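Local coordinates for ThiJ/PfpI family protein (Francisella tularensis subsp. novicida, PDB 4P5P) that is probably a glyoxalase III-type enzyme of the DJ-1/PfpI family, with a flavodoxin-like fold, and a virulence factor, at residues Ala71-Asn74 with Leu75-Ile78. Residues are numbered along the deposited sequence; the frame is centred on the assembly and turned at random.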
loop_
_atom_site.group_PDB
_atom_site.type_symbol
_atom_site.label_atom_id
_atom_site.label_comp_id
_atom_site.label_asym_id
_atom_site.label_seq_id
_atom_site.Cartn_x
_atom_site.Cartn_y
_atom_site.Cartn_z
ATOM N N ALA A 71 6.047 -1.437 -20.116
ATOM C CA ALA A 71 6.835 -1.758 -21.305
ATOM C C ALA A 71 7.975 -2.738 -21.021
ATOM O O ALA A 71 8.550 -3.298 -21.952
ATOM C CB ALA A 71 7.392 -0.501 -21.916
ATOM N N ASP A 72 8.303 -2.924 -19.748
ATOM C CA ASP A 72 9.367 -3.823 -19.315
ATOM C C ASP A 72 8.814 -5.251 -19.265
ATOM O O ASP A 72 7.902 -5.536 -18.500
ATOM C CB ASP A 72 9.898 -3.345 -17.944
ATOM C CG ASP A 72 10.990 -4.234 -17.357
ATOM O OD1 ASP A 72 10.978 -5.453 -17.578
ATOM O OD2 ASP A 72 11.878 -3.705 -16.649
ATOM N N ASP A 73 9.374 -6.145 -20.075
ATOM C CA ASP A 73 8.841 -7.503 -20.200
ATOM C C ASP A 73 8.790 -8.236 -18.864
ATOM O O ASP A 73 7.849 -8.994 -18.595
ATOM C CB ASP A 73 9.679 -8.330 -21.183
ATOM C CG ASP A 73 9.469 -7.924 -22.638
ATOM O OD1 ASP A 73 8.529 -7.156 -22.930
ATOM O OD2 ASP A 73 10.246 -8.402 -23.496
ATOM N N ASN A 74 9.814 -8.035 -18.040
ATOM C CA ASN A 74 9.850 -8.653 -16.718
ATOM C C ASN A 74 8.698 -8.171 -15.848
ATOM O O ASN A 74 8.005 -8.962 -15.206
ATOM C CB ASN A 74 11.176 -8.354 -16.025
ATOM C CG ASN A 74 11.229 -8.903 -14.619
ATOM O OD1 ASN A 74 11.430 -8.164 -13.642
ATOM N ND2 ASN A 74 11.042 -10.202 -14.502
ATOM N N LEU A 75 8.493 -6.855 -15.834
ATOM C CA LEU A 75 7.475 -6.259 -14.973
ATOM C C LEU A 75 6.072 -6.499 -15.537
ATOM O O LEU A 75 5.129 -6.682 -14.788
ATOM C CB LEU A 75 7.746 -4.759 -14.790
ATOM C CG LEU A 75 9.123 -4.422 -14.206
ATOM C CD1 LEU A 75 9.345 -2.924 -14.201
ATOM C CD2 LEU A 75 9.321 -4.982 -12.816
ATOM N N LYS A 76 5.944 -6.526 -16.860
ATOM C CA LYS A 76 4.689 -6.944 -17.475
ATOM C C LYS A 76 4.300 -8.349 -17.027
ATOM O O LYS A 76 3.139 -8.627 -16.756
ATOM C CB LYS A 76 4.807 -6.882 -18.995
ATOM C CG LYS A 76 3.580 -7.340 -19.757
ATOM C CD LYS A 76 3.878 -7.463 -21.261
ATOM C CE LYS A 76 4.209 -6.121 -21.885
ATOM N NZ LYS A 76 5.662 -5.756 -21.828
ATOM N N ASN A 77 5.268 -9.247 -16.939
ATOM C CA ASN A 77 4.927 -10.610 -16.565
ATOM C C ASN A 77 4.610 -10.735 -15.069
ATOM O O ASN A 77 3.817 -11.582 -14.681
ATOM C CB ASN A 77 6.031 -11.582 -16.976
ATOM C CG ASN A 77 5.630 -13.026 -16.771
ATOM O OD1 ASN A 77 4.667 -13.524 -17.371
ATOM N ND2 ASN A 77 6.352 -13.702 -15.905
ATOM N N ILE A 78 5.193 -9.881 -14.231
ATOM C CA ILE A 78 4.755 -9.796 -12.840
ATOM C C ILE A 78 3.266 -9.438 -12.774
ATOM O O ILE A 78 2.492 -10.020 -12.003
ATOM C CB ILE A 78 5.564 -8.763 -12.055
ATOM C CG1 ILE A 78 6.979 -9.284 -11.833
ATOM C CG2 ILE A 78 4.888 -8.444 -10.703
ATOM C CD1 ILE A 78 7.917 -8.300 -11.187
#
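Asp72 meets Leu75 with every atom of its side chain, a worked example of how an aspartate can begin a helix. Its CB lies 3.8 Å from Leu75 CD1, and its CG packs at 3.7 Å against Leu75 CG, the two side chains crossing at a slant. With Asp72 CG anti to the backbone N (chi1 178°), the carboxylate is brought beside its own carbonyl carbon, facing the amides of the first turn. There Asp72 OD1 accepts weak bonds from two amides, Asn74 N at 2.9 Å and Leu75 N at 3.3 Å, while OD2 rests on the Leu75 methyl CD1. Asp72 is thus the N-cap of helix 73-80, a surface helix beside the flavodoxin-like core; the negative charge would be expected to suit the positive end of the helix dipole. Leu75, the buried residue here, also reaches Tyr32 and Tyr33 of helix 26-35. The backbone of Asp72 takes part as well: its O receives Lys76 N at 2.7 Å, almost straight at 170°. On another side of the turn, Lys76 bends at chi3 and chi4 until its NZ, hydrogen-bonded to Leu70 O, comes within 3.4 Å of Asp73 OD1 in a long, weak salt bridge, the two side chains running alongside each other.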